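B12-binding domain-containing protein (PDB 6WTE) acts as the radical SAM methyltransferase TsrM, binding cobalamin and a [4Fe-4S] cluster and working by non-radical catalysis. Local coordinates at residues 35-40 and 57-62; 426-431 and 450-455; 532-537 and 549-554; 343-348 and 377-382. One frame throughout, in Å; residues are numbered along the deposited sequence.

Contact 1 of 4, residues 35-40 and 57-62; sequences EVEVLD and AERSPM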
loop_
_atom_site.group_PDB
_atom_site.type_symbol
_atom_site.label_atom_id
_atom_site.label_comp_id
_atom_site.label_asym_id
_atom_site.label_seq_id
_atom_site.Cartn_x
_atom_site.Cartn_y
_atom_site.Cartn_z
ATOM N N GLU A 35 -23.809 13.050 7.471
ATOM C CA GLU A 35 -22.993 13.298 8.646
ATOM C C GLU A 35 -22.030 12.128 8.796
ATOM O O GLU A 35 -22.440 10.969 8.697
ATOM C CB GLU A 35 -23.868 13.445 9.892
ATOM C CG GLU A 35 -23.102 13.749 11.163
ATOM C CD GLU A 35 -24.002 13.801 12.382
ATOM O OE1 GLU A 35 -25.180 13.401 12.267
ATOM O OE2 GLU A 35 -23.531 14.236 13.455
ATOM N N VAL A 36 -20.749 12.428 9.004
ATOM C CA VAL A 36 -19.716 11.404 9.068
ATOM C C VAL A 36 -18.993 11.507 10.400
ATOM O O VAL A 36 -18.562 12.595 10.798
ATOM C CB VAL A 36 -18.706 11.529 7.914
ATOM C CG1 VAL A 36 -17.730 10.377 7.972
ATOM C CG2 VAL A 36 -19.431 11.567 6.584
ATOM N N GLU A 37 -18.836 10.375 11.071
ATOM C CA GLU A 37 -17.987 10.271 12.247
ATOM C C GLU A 37 -16.956 9.173 12.029
ATOM O O GLU A 37 -17.266 8.119 11.463
ATOM C CB GLU A 37 -18.824 10.005 13.499
ATOM C CG GLU A 37 -19.723 11.183 13.823
ATOM C CD GLU A 37 -20.516 11.008 15.100
ATOM O OE1 GLU A 37 -20.892 9.869 15.434
ATOM O OE2 GLU A 37 -20.762 12.026 15.767
ATOM N N VAL A 38 -15.723 9.442 12.454
ATOM C CA VAL A 38 -14.600 8.522 12.319
ATOM C C VAL A 38 -14.245 7.997 13.698
ATOM O O VAL A 38 -14.123 8.767 14.657
ATOM C CB VAL A 38 -13.376 9.202 11.677
ATOM C CG1 VAL A 38 -12.174 8.246 11.660
ATOM C CG2 VAL A 38 -13.710 9.681 10.273
ATOM N N LEU A 39 -14.072 6.692 13.797
ATOM C CA LEU A 39 -13.600 6.060 15.019
ATOM C C LEU A 39 -12.246 5.452 14.684
ATOM O O LEU A 39 -12.171 4.452 13.962
ATOM C CB LEU A 39 -14.609 5.021 15.506
ATOM C CG LEU A 39 -14.741 4.758 16.994
ATOM C CD1 LEU A 39 -14.996 6.065 17.737
ATOM C CD2 LEU A 39 -15.894 3.784 17.204
ATOM N N ASP A 40 -11.173 6.085 15.151
ATOM C CA ASP A 40 -9.817 5.680 14.796
ATOM C C ASP A 40 -9.230 4.878 15.953
ATOM O O ASP A 40 -8.969 5.427 17.029
ATOM C CB ASP A 40 -8.961 6.902 14.468
ATOM C CG ASP A 40 -7.641 6.532 13.835
ATOM O OD1 ASP A 40 -7.318 5.331 13.803
ATOM O OD2 ASP A 40 -6.935 7.441 13.357
ATOM N N ALA A 57 -23.122 2.958 22.167
ATOM C CA ALA A 57 -24.148 3.247 23.158
ATOM C C ALA A 57 -24.751 4.630 22.944
ATOM O O ALA A 57 -25.932 4.845 23.237
ATOM C CB ALA A 57 -23.566 3.124 24.561
ATOM N N GLU A 58 -23.963 5.562 22.412
ATOM C CA GLU A 58 -24.370 6.944 22.214
ATOM C C GLU A 58 -24.843 7.243 20.797
ATOM O O GLU A 58 -25.635 8.171 20.603
ATOM C CB GLU A 58 -23.200 7.873 22.556
ATOM C CG GLU A 58 -22.504 7.515 23.870
ATOM C CD GLU A 58 -21.059 7.978 23.914
ATOM O OE1 GLU A 58 -20.618 8.646 22.952
ATOM O OE2 GLU A 58 -20.355 7.670 24.905
ATOM N N ARG A 59 -24.378 6.490 19.802
ATOM C CA ARG A 59 -24.629 6.800 18.401
ATOM C C ARG A 59 -25.154 5.569 17.680
ATOM O O ARG A 59 -24.762 4.438 17.976
ATOM C CB ARG A 59 -23.352 7.296 17.696
ATOM C CG ARG A 59 -22.758 8.546 18.317
ATOM C CD ARG A 59 -23.698 9.728 18.169
ATOM N NE ARG A 59 -23.396 10.533 16.990
ATOM C CZ ARG A 59 -24.195 11.479 16.508
ATOM N NH1 ARG A 59 -25.355 11.730 17.096
ATOM N NH2 ARG A 59 -23.836 12.171 15.436
ATOM N N SER A 60 -26.036 5.806 16.714
ATOM C CA SER A 60 -26.647 4.743 15.918
ATOM C C SER A 60 -26.492 5.091 14.445
ATOM O O SER A 60 -27.447 5.522 13.789
ATOM C CB SER A 60 -28.118 4.542 16.292
ATOM O OG SER A 60 -28.254 4.209 17.663
ATOM N N PRO A 61 -25.294 4.919 13.891
ATOM C CA PRO A 61 -25.113 5.169 12.458
ATOM C C PRO A 61 -25.938 4.187 11.640
ATOM O O PRO A 61 -26.196 3.061 12.066
ATOM C CB PRO A 61 -23.611 4.946 12.245
ATOM C CG PRO A 61 -23.216 4.009 13.344
ATOM C CD PRO A 61 -24.064 4.412 14.526
ATOM N N MET A 62 -26.365 4.625 10.458
ATOM C CA MET A 62 -27.136 3.744 9.592
ATOM C C MET A 62 -26.263 2.944 8.637
ATOM O O MET A 62 -26.779 2.060 7.949
ATOM C CB MET A 62 -28.190 4.541 8.806
ATOM C CG MET A 62 -27.669 5.754 8.073
ATOM S SD MET A 62 -27.064 5.357 6.418
ATOM C CE MET A 62 -26.382 6.941 5.935
#
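Arg-59 faces two acidic side chains, Glu-35 and Glu-37, and the three form a salt-bridge network. The straight bond goes to Glu-37. Arg-59 NE donates to Glu-37 OE1 at 3.0 Å in an almost straight bond (174°). The oxygen lies close to the guanidinium plane and is met on its syn side, tilted somewhat out of the carboxylate plane. The carboxylate and guanidinium planes are 54° apart, so the groups do not pair flat. The second link to this carboxylate, Arg-59 NH2 to Glu-37 OE2 at 3.1 Å, is weak. Glu-37 OE1 is also held by a hydrogen bond with Tyr-55 OH.

The bridge to Glu-35 is short but badly angled. Glu-35 OE2 sits at the guanidinium edge, 2.9 Å from Arg-59 NH2, and the hydrogen bond is weak. The two glutamates are two residues apart on strand 35-40, and both point toward Arg-59. This is an outermost strand of the sheet in the B12-binding domain. Helix 48-58 carries the chain from it, past strand 4-9, to strand 63-67 in a beta-alpha-beta crossover. Arg-59 is the first residue beyond that helix. A leucine in its place would probably leave the Glu-35 and Glu-37 carboxylates without their shared positive partner. The arginine chain bends at chi2 (-65°) and again at chi3, which turns NE and NH2 toward the strand. Beside the bonds, Arg-59 CG packs against the carboxylate, 3.7 Å from Glu-37 OE1.

Contact 2 of 4, residues 426-431 and 450-455; sequences QCAGVR and LRMCAS. With EDO (1,2-ethanediol), chain J.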
loop_
_atom_site.group_PDB
_atom_site.type_symbol
_atom_site.label_atom_id
_atom_site.label_comp_id
_atom_site.label_asym_id
_atom_site.label_seq_id
_atom_site.Cartn_x
_atom_site.Cartn_y
_atom_site.Cartn_z
ATOM N N GLN A 426 0.089 -22.916 -13.387
ATOM C CA GLN A 426 1.030 -24.027 -13.318
ATOM C C GLN A 426 0.510 -25.141 -12.421
ATOM O O GLN A 426 0.771 -26.321 -12.680
ATOM C CB GLN A 426 2.385 -23.527 -12.825
ATOM C CG GLN A 426 3.047 -22.565 -13.792
ATOM C CD GLN A 426 4.314 -21.971 -13.237
ATOM O OE1 GLN A 426 4.759 -22.333 -12.147
ATOM N NE2 GLN A 426 4.910 -21.057 -13.985
ATOM N N CYS A 427 -0.220 -24.785 -11.364
ATOM C CA CYS A 427 -0.837 -25.791 -10.508
ATOM C C CYS A 427 -1.998 -26.476 -11.213
ATOM O O CYS A 427 -2.195 -27.687 -11.059
ATOM C CB CYS A 427 -1.317 -25.152 -9.203
ATOM S SG CYS A 427 -0.006 -24.556 -8.120
ATOM N N ALA A 428 -2.796 -25.709 -11.962
ATOM C CA ALA A 428 -3.954 -26.234 -12.697
ATOM C C ALA A 428 -4.878 -27.055 -11.800
ATOM O O ALA A 428 -5.591 -27.947 -12.273
ATOM C CB ALA A 428 -3.520 -27.062 -13.911
ATOM N N GLY A 429 -4.870 -26.761 -10.500
ATOM C CA GLY A 429 -5.713 -27.459 -9.546
ATOM C C GLY A 429 -5.346 -28.897 -9.243
ATOM O O GLY A 429 -6.091 -29.558 -8.515
ATOM N N VAL A 430 -4.217 -29.408 -9.754
ATOM C CA VAL A 430 -3.898 -30.831 -9.623
ATOM C C VAL A 430 -2.475 -31.079 -9.129
ATOM O O VAL A 430 -2.103 -32.221 -8.841
ATOM C CB VAL A 430 -4.109 -31.567 -10.962
ATOM C CG1 VAL A 430 -5.559 -31.436 -11.435
ATOM C CG2 VAL A 430 -3.141 -31.046 -12.016
ATOM N N ARG A 431 -1.658 -30.035 -9.047
ATOM C CA ARG A 431 -0.267 -30.190 -8.647
ATOM C C ARG A 431 0.205 -28.897 -8.003
ATOM O O ARG A 431 -0.464 -27.867 -8.070
ATOM C CB ARG A 431 0.616 -30.542 -9.848
ATOM C CG ARG A 431 0.462 -29.543 -10.977
ATOM C CD ARG A 431 1.318 -29.869 -12.181
ATOM N NE ARG A 431 0.968 -28.992 -13.292
ATOM C CZ ARG A 431 0.107 -29.311 -14.250
ATOM N NH1 ARG A 431 -0.480 -30.499 -14.247
ATOM N NH2 ARG A 431 -0.159 -28.444 -15.216
ATOM N N LEU A 450 -8.630 -19.141 -11.673
ATOM C CA LEU A 450 -9.948 -18.549 -11.447
ATOM C C LEU A 450 -11.059 -19.321 -12.151
ATOM O O LEU A 450 -12.136 -19.528 -11.578
ATOM C CB LEU A 450 -9.945 -17.091 -11.907
ATOM C CG LEU A 450 -11.315 -16.414 -11.980
ATOM C CD1 LEU A 450 -11.956 -16.287 -10.602
ATOM C CD2 LEU A 450 -11.204 -15.054 -12.640
ATOM N N ARG A 451 -10.822 -19.759 -13.391
ATOM C CA ARG A 451 -11.876 -20.444 -14.135
ATOM C C ARG A 451 -12.240 -21.790 -13.524
ATOM O O ARG A 451 -13.288 -22.348 -13.862
ATOM C CB ARG A 451 -11.459 -20.639 -15.592
ATOM C CG ARG A 451 -10.290 -21.584 -15.776
ATOM C CD ARG A 451 -9.836 -21.622 -17.224
ATOM N NE ARG A 451 -8.735 -22.556 -17.410
ATOM C CZ ARG A 451 -7.474 -22.288 -17.083
ATOM N NH1 ARG A 451 -7.159 -21.113 -16.554
ATOM N NH2 ARG A 451 -6.529 -23.195 -17.283
ATOM N N MET A 452 -11.401 -22.329 -12.651
ATOM C CA MET A 452 -11.705 -23.574 -11.962
ATOM C C MET A 452 -12.340 -23.355 -10.600
ATOM O O MET A 452 -12.655 -24.337 -9.919
ATOM C CB MET A 452 -10.436 -24.408 -11.790
ATOM C CG MET A 452 -9.799 -24.851 -13.084
ATOM S SD MET A 452 -8.432 -25.958 -12.720
ATOM C CE MET A 452 -7.683 -26.105 -14.341
ATOM N N CYS A 453 -12.524 -22.103 -10.180
ATOM C CA CYS A 453 -13.110 -21.816 -8.883
ATOM C C CYS A 453 -14.602 -21.556 -9.026
ATOM O O CYS A 453 -15.067 -21.029 -10.040
ATOM C CB CYS A 453 -12.429 -20.614 -8.233
ATOM S SG CYS A 453 -10.681 -20.911 -7.889
ATOM N N ALA A 454 -15.346 -21.926 -7.986
ATOM C CA ALA A 454 -16.789 -21.733 -7.989
ATOM C C ALA A 454 -17.186 -20.283 -7.762
ATOM O O ALA A 454 -18.324 -19.911 -8.073
ATOM C CB ALA A 454 -17.439 -22.615 -6.922
ATOM N N SER A 455 -16.281 -19.458 -7.248
ATOM C CA SER A 455 -16.611 -18.082 -6.913
ATOM C C SER A 455 -15.330 -17.264 -6.903
ATOM O O SER A 455 -14.236 -17.818 -6.732
ATOM C CB SER A 455 -17.304 -17.995 -5.542
ATOM O OG SER A 455 -16.379 -18.280 -4.499
HETATM C C1 EDO J . 6.741 -17.731 -13.123
HETATM O O1 EDO J . 5.400 -17.344 -12.819
HETATM C C2 EDO J . 7.115 -18.943 -12.281
HETATM O O2 EDO J . 7.670 -19.942 -13.144
#
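The peptide group joining Ala-428 to Gly-429 is the flat group that meets Met-452. Met-452 SD lies over one face of this peptide, 3.8 Å from Ala-428 C. The sulfur and the methyl are equally near the oxygen: Met-452 SD and CE each lie 3.5 Å from Ala-428 O. Two other flat groups lie in the 426-431 segment. Cys-427 O stands above one face of the Arg-431 guanidinium, toward its rim. Arg-431 NE also approaches Gln-426 O, but this arginine was modelled in two conformations, so both contacts are doubtful. At the edge of the Gln-426 amide, NE2 donates to O2 of an ethanediol at 3.1 Å in a nearly straight bond (172°). The diol probably comes from the crystallisation liquor. NE2 also bonds Glu-422 OE2. With a leucine in place of Gln-426, the Glu-422 carboxylate would probably lose this amide donor and the diol its partner.

Met-452 is extended beyond CG (chi2 -174°), which carries its tip across to the turn. Its CE also touches the methyl of Ala-428, with CE to CB at 4.3 Å. Gly-429 has positive phi, which suits glycine, and its backbone lies close to the Met-452 sulfur. Cys-427 O accepts from both Val-430 N and Arg-431 N in the turn that follows the helix. The contact is a surface one, away from the cobalamin and cluster sites. It joins the end of helix 418-427 to the loop between strand 436-437 and helix 456-461. A salt bridge from Arg-451 to Glu-425 ties the same parts, and Ser-455 caps helix 456-461.

Contact 3 of 4, residues 532-537 and 549-554; sequences NPFLTS and SHWRGR. With EDO (1,2-ethanediol), chain O.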
loop_
_atom_site.group_PDB
_atom_site.type_symbol
_atom_site.label_atom_id
_atom_site.label_comp_id
_atom_site.label_asym_id
_atom_site.label_seq_id
_atom_site.Cartn_x
_atom_site.Cartn_y
_atom_site.Cartn_z
ATOM N N ASN A 532 11.514 0.450 19.423
ATOM C CA ASN A 532 12.655 0.739 18.567
ATOM C C ASN A 532 13.349 1.999 19.075
ATOM O O ASN A 532 12.786 3.097 18.982
ATOM C CB ASN A 532 12.192 0.902 17.116
ATOM C CG ASN A 532 13.345 0.962 16.130
ATOM O OD1 ASN A 532 14.293 1.720 16.312
ATOM N ND2 ASN A 532 13.256 0.170 15.069
ATOM N N PRO A 533 14.566 1.888 19.619
ATOM C CA PRO A 533 15.236 3.086 20.157
ATOM C C PRO A 533 15.513 4.146 19.105
ATOM O O PRO A 533 15.588 5.337 19.440
ATOM C CB PRO A 533 16.534 2.522 20.753
ATOM C CG PRO A 533 16.775 1.257 19.994
ATOM C CD PRO A 533 15.408 0.686 19.732
ATOM N N PHE A 534 15.679 3.746 17.843
ATOM C CA PHE A 534 15.845 4.725 16.775
ATOM C C PHE A 534 14.557 5.504 16.547
ATOM O O PHE A 534 14.583 6.733 16.412
ATOM C CB PHE A 534 16.302 4.025 15.495
ATOM C CG PHE A 534 16.484 4.949 14.328
ATOM C CD1 PHE A 534 17.153 6.153 14.478
ATOM C CD2 PHE A 534 16.000 4.610 13.078
ATOM C CE1 PHE A 534 17.324 7.003 13.405
ATOM C CE2 PHE A 534 16.171 5.459 11.999
ATOM C CZ PHE A 534 16.834 6.660 12.168
ATOM N N LEU A 535 13.416 4.810 16.525
ATOM C CA LEU A 535 12.141 5.499 16.359
ATOM C C LEU A 535 11.879 6.454 17.516
ATOM O O LEU A 535 11.466 7.600 17.304
ATOM C CB LEU A 535 11.013 4.476 16.232
ATOM C CG LEU A 535 10.967 3.756 14.887
ATOM C CD1 LEU A 535 9.856 2.716 14.863
ATOM C CD2 LEU A 535 10.763 4.772 13.782
ATOM N N THR A 536 12.133 6.006 18.747
ATOM C CA THR A 536 11.916 6.869 19.901
ATOM C C THR A 536 12.854 8.067 19.882
ATOM O O THR A 536 12.468 9.162 20.307
ATOM C CB THR A 536 12.094 6.077 21.196
ATOM O OG1 THR A 536 13.452 5.638 21.307
ATOM C CG2 THR A 536 11.186 4.860 21.197
ATOM N N SER A 537 14.081 7.882 19.388
ATOM C CA SER A 537 15.025 8.992 19.325
ATOM C C SER A 537 14.588 10.028 18.298
ATOM O O SER A 537 14.713 11.237 18.537
ATOM C CB SER A 537 16.425 8.469 19.008
ATOM O OG SER A 537 16.899 7.636 20.055
ATOM N N SER A 549 15.451 8.844 5.498
ATOM C CA SER A 549 16.348 9.989 5.360
ATOM C C SER A 549 17.278 10.155 6.553
ATOM O O SER A 549 18.232 10.936 6.471
ATOM C CB SER A 549 15.543 11.277 5.157
ATOM O OG SER A 549 14.948 11.727 6.366
ATOM N N HIS A 550 17.019 9.455 7.656
ATOM C CA HIS A 550 17.870 9.502 8.838
ATOM C C HIS A 550 18.533 8.162 9.125
ATOM O O HIS A 550 19.125 7.987 10.196
ATOM C CB HIS A 550 17.048 9.966 10.044
ATOM C CG HIS A 550 16.392 11.294 9.834
ATOM N ND1 HIS A 550 17.108 12.437 9.556
ATOM C CD2 HIS A 550 15.087 11.655 9.834
ATOM C CE1 HIS A 550 16.274 13.450 9.403
ATOM N NE2 HIS A 550 15.041 13.003 9.568
ATOM N N TRP A 551 18.459 7.218 8.186
ATOM C CA TRP A 551 19.023 5.890 8.406
ATOM C C TRP A 551 20.545 5.936 8.516
ATOM O O TRP A 551 21.129 5.340 9.430
ATOM C CB TRP A 551 18.574 4.962 7.274
ATOM C CG TRP A 551 18.914 3.513 7.468
ATOM C CD1 TRP A 551 19.822 2.786 6.755
ATOM C CD2 TRP A 551 18.342 2.613 8.427
ATOM N NE1 TRP A 551 19.852 1.485 7.212
ATOM C CE2 TRP A 551 18.953 1.355 8.237
ATOM C CE3 TRP A 551 17.372 2.748 9.427
ATOM C CZ2 TRP A 551 18.633 0.244 9.016
ATOM C CZ3 TRP A 551 17.050 1.639 10.197
ATOM C CH2 TRP A 551 17.684 0.406 9.988
ATOM N N ARG A 552 21.212 6.652 7.607
ATOM C CA ARG A 552 22.674 6.713 7.663
ATOM C C ARG A 552 23.174 7.165 9.030
ATOM O O ARG A 552 24.167 6.633 9.541
ATOM C CB ARG A 552 23.214 7.646 6.579
ATOM C CG ARG A 552 23.254 7.028 5.199
ATOM C CD ARG A 552 24.124 7.840 4.255
ATOM N NE ARG A 552 24.143 7.228 2.930
ATOM C CZ ARG A 552 25.012 7.519 1.972
ATOM N NH1 ARG A 552 25.962 8.424 2.178
ATOM N NH2 ARG A 552 24.937 6.890 0.806
ATOM N N GLY A 553 22.488 8.121 9.650
ATOM C CA GLY A 553 22.963 8.665 10.907
ATOM C C GLY A 553 22.249 8.123 12.128
ATOM O O GLY A 553 22.179 8.801 13.157
ATOM N N ARG A 554 21.724 6.899 12.042
ATOM C CA ARG A 554 20.872 6.411 13.124
ATOM C C ARG A 554 21.639 6.264 14.435
ATOM O O ARG A 554 21.088 6.529 15.512
ATOM C CB ARG A 554 20.207 5.088 12.721
ATOM C CG ARG A 554 21.145 3.960 12.309
ATOM C CD ARG A 554 20.292 2.871 11.658
ATOM N NE ARG A 554 21.029 1.665 11.286
ATOM C CZ ARG A 554 21.738 1.552 10.170
ATOM N NH1 ARG A 554 21.825 2.585 9.344
ATOM N NH2 ARG A 554 22.361 0.413 9.880
HETATM C C1 EDO O . 16.427 0.375 14.303
HETATM O O1 EDO O . 15.502 0.375 13.206
HETATM C C2 EDO O . 17.835 0.590 13.769
HETATM O O2 EDO O . 18.761 0.768 14.851
#
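Phe-534 turns one face of its ring to Arg-554, and the two side chains cross at about a right angle. Arg-554 CB sits over that face, 3.7 Å from the ring centroid and 16° off the normal, a CH-pi contact. Phe-534 CG is anti to its own backbone N (chi1 179°), which sends the ring out from helix 533-540. Its far end meets His-550, with Phe-534 CZ 3.3 Å from His-550 O. The Trp-551 indole also crosses Phe-534 at about a right angle; Phe-534 CE2 lies 3.9 Å from Trp-551 CE3.

Arg-554 takes the less common chi1 of 56° and then runs extended to NE. This lays its guanidinium over a face of the Trp-551 indole. NH1 donates to Trp-551 O at 2.8 Å, from above the carbonyl plane. Arg-554 N reaches the same oxygen from the other face, within the type I turn 551-554. Outside, Glu-524 bridges Arg-554 NE, and Val-514 O takes the indole N-H.

An ethanediol, probably from the crystallisation liquor, lies beside the ring pair. Asn-532 ND2 donates to its O1 at 2.9 Å, and O1 also lies at the edge of the indole. The same asparagine is the N-cap of helix 533-540: its OD1 accepts from Leu-535 N and, weakly, from Phe-534 N.

Gly-553 is the N-cap of helix 554-566. The contact thus packs the first turn of helix 533-540 against the start of helix 554-566, where Met-558 also touches Phe-534.

Contact 4 of 4, residues 343-348 and 377-382; sequences SGWKVT and EALFGM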
loop_
_atom_site.group_PDB
_atom_site.type_symbol
_atom_site.label_atom_id
_atom_site.label_comp_id
_atom_site.label_asym_id
_atom_site.label_seq_id
_atom_site.Cartn_x
_atom_site.Cartn_y
_atom_site.Cartn_z
ATOM N N SER A 343 12.622 -9.008 -17.521
ATOM C CA SER A 343 11.724 -9.415 -18.594
ATOM C C SER A 343 10.545 -10.196 -18.031
ATOM O O SER A 343 10.718 -11.099 -17.207
ATOM C CB SER A 343 12.476 -10.265 -19.618
ATOM O OG SER A 343 11.601 -10.737 -20.623
ATOM N N GLY A 344 9.340 -9.837 -18.472
ATOM C CA GLY A 344 8.122 -10.440 -17.966
ATOM C C GLY A 344 7.741 -10.047 -16.558
ATOM O O GLY A 344 6.663 -10.441 -16.092
ATOM N N TRP A 345 8.580 -9.272 -15.868
ATOM C CA TRP A 345 8.322 -8.861 -14.492
ATOM C C TRP A 345 7.959 -7.380 -14.439
ATOM O O TRP A 345 6.810 -7.044 -14.147
ATOM C CB TRP A 345 9.538 -9.185 -13.616
ATOM C CG TRP A 345 9.559 -8.571 -12.235
ATOM C CD1 TRP A 345 8.510 -8.006 -11.552
ATOM C CD2 TRP A 345 10.697 -8.469 -11.370
ATOM N NE1 TRP A 345 8.933 -7.557 -10.324
ATOM C CE2 TRP A 345 10.270 -7.828 -10.188
ATOM C CE3 TRP A 345 12.036 -8.860 -11.480
ATOM C CZ2 TRP A 345 11.135 -7.566 -9.126
ATOM C CZ3 TRP A 345 12.895 -8.598 -10.419
ATOM C CH2 TRP A 345 12.441 -7.957 -9.262
ATOM N N LYS A 346 8.905 -6.479 -14.694
ATOM C CA LYS A 346 8.621 -5.042 -14.651
ATOM C C LYS A 346 8.225 -4.624 -16.060
ATOM O O LYS A 346 9.061 -4.208 -16.867
ATOM C CB LYS A 346 9.828 -4.267 -14.133
ATOM C CG LYS A 346 10.210 -4.598 -12.689
ATOM C CD LYS A 346 9.110 -4.203 -11.711
ATOM C CE LYS A 346 8.923 -2.687 -11.677
ATOM N NZ LYS A 346 10.073 -1.968 -11.035
ATOM N N VAL A 347 6.935 -4.772 -16.381
ATOM C CA VAL A 347 6.477 -4.622 -17.754
ATOM C C VAL A 347 5.240 -3.738 -17.822
ATOM O O VAL A 347 4.488 -3.591 -16.854
ATOM C CB VAL A 347 6.155 -5.976 -18.389
ATOM C CG1 VAL A 347 7.366 -6.884 -18.361
ATOM C CG2 VAL A 347 5.002 -6.587 -17.615
ATOM N N THR A 348 5.016 -3.189 -19.015
ATOM C CA THR A 348 3.772 -2.520 -19.358
ATOM C C THR A 348 2.676 -3.551 -19.618
ATOM O O THR A 348 2.894 -4.762 -19.551
ATOM C CB THR A 348 3.943 -1.655 -20.604
ATOM O OG1 THR A 348 4.043 -2.508 -21.753
ATOM C CG2 THR A 348 5.194 -0.791 -20.507
ATOM N N GLU A 377 15.485 0.600 -4.293
ATOM C CA GLU A 377 14.936 -0.653 -3.794
ATOM C C GLU A 377 15.224 -1.791 -4.765
ATOM O O GLU A 377 15.128 -1.620 -5.983
ATOM C CB GLU A 377 13.426 -0.543 -3.582
ATOM C CG GLU A 377 13.019 0.633 -2.724
ATOM C CD GLU A 377 12.694 0.232 -1.307
ATOM O OE1 GLU A 377 13.217 -0.807 -0.838
ATOM O OE2 GLU A 377 11.914 0.961 -0.661
ATOM N N ALA A 378 15.598 -2.945 -4.215
ATOM C CA ALA A 378 15.771 -4.176 -4.972
ATOM C C ALA A 378 14.901 -5.277 -4.377
ATOM O O ALA A 378 14.671 -5.322 -3.166
ATOM C CB ALA A 378 17.235 -4.624 -4.973
ATOM N N LEU A 379 14.410 -6.164 -5.239
ATOM C CA LEU A 379 13.629 -7.321 -4.806
ATOM C C LEU A 379 14.279 -8.574 -5.368
ATOM O O LEU A 379 14.460 -8.689 -6.583
ATOM C CB LEU A 379 12.170 -7.215 -5.261
ATOM C CG LEU A 379 11.309 -8.452 -4.998
ATOM C CD1 LEU A 379 11.284 -8.828 -3.518
ATOM C CD2 LEU A 379 9.896 -8.230 -5.531
ATOM N N PHE A 380 14.648 -9.502 -4.488
ATOM C CA PHE A 380 15.331 -10.721 -4.887
ATOM C C PHE A 380 14.421 -11.926 -4.707
ATOM O O PHE A 380 13.610 -11.974 -3.782
ATOM C CB PHE A 380 16.613 -10.924 -4.076
ATOM C CG PHE A 380 17.659 -9.882 -4.340
ATOM C CD1 PHE A 380 17.948 -9.491 -5.641
ATOM C CD2 PHE A 380 18.340 -9.280 -3.293
ATOM C CE1 PHE A 380 18.906 -8.528 -5.892
ATOM C CE2 PHE A 380 19.304 -8.320 -3.535
ATOM C CZ PHE A 380 19.584 -7.938 -4.834
ATOM N N GLY A 381 14.568 -12.899 -5.603
ATOM C CA GLY A 381 13.809 -14.134 -5.530
ATOM C C GLY A 381 12.747 -14.307 -6.596
ATOM O O GLY A 381 12.023 -15.311 -6.561
ATOM N N MET A 382 12.605 -13.363 -7.524
ATOM C CA MET A 382 11.661 -13.512 -8.621
ATOM C C MET A 382 12.148 -14.619 -9.559
ATOM O O MET A 382 13.291 -15.070 -9.456
ATOM C CB MET A 382 11.495 -12.175 -9.346
ATOM C CG MET A 382 10.736 -11.125 -8.540
ATOM S SD MET A 382 8.993 -11.559 -8.271
ATOM C CE MET A 382 8.297 -11.130 -9.858
#
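Trp-345 reaches over to Leu-379, near the end of strand 373-380, and Met-382, just beyond it. Its CB carries the indole toward them, with CG anti to the backbone N (chi1 168°). From CG outward the first ring atoms meet a methyl: Trp-345 CD1 is 3.6 Å from Met-382 CE, and NE1 is 3.7 Å from it. Met-382 SD stands over the five-membered ring, 4.5 Å from its centroid, a Met-aromatic contact. Farther along, Met-382 CG lies over the six-membered ring, 3.5 Å from its centroid. Bends at chi2 (-67°) and chi3 (-78°) curl the methionine chain along this one face. Lys-346 CG lies on the opposite face. Trp-345 CZ2 then touches Leu-379 CD2 at 3.9 Å. The tip, CH2, comes 3.4 Å from Leu-379 O, which lies at the ring edge.

The strand belongs to the parallel, TIM-barrel-like sheet of the radical SAM core. Backbone bonds tie Trp-345 to Ser-232 and Val-347 to Arg-230, in the cysteine loop of the cluster. The ring also meets His-233. Dispersion, CH-pi and Met-aromatic packing, with a carbonyl oxygen at the ring edge, hold the indole between the cluster loop and the barrel strand; no charge pairing joins the two segments.

Overall arrangement
Contact 4 lies nearest the metal site. The side chain of Trp-345 is about 7 Å from the iron-sulfur cluster, and that of Leu-379 is about 9 Å from cobalamin. Contacts 1 and 3 lie farther out. The side chains of Glu-37 in contact 1 and Trp-551 in contact 3 are about 13 and 12 Å from cobalamin. Contacts 1 and 4 are on opposite sides of the chain's centre, with centres about 44 Å apart. Contact 2 shares the radical SAM core with contact 4 but lies at the surface, its centre about 25 Å away. Contacts 3 and 4 come within about 11 Å at their nearest atoms. None of the four touches another.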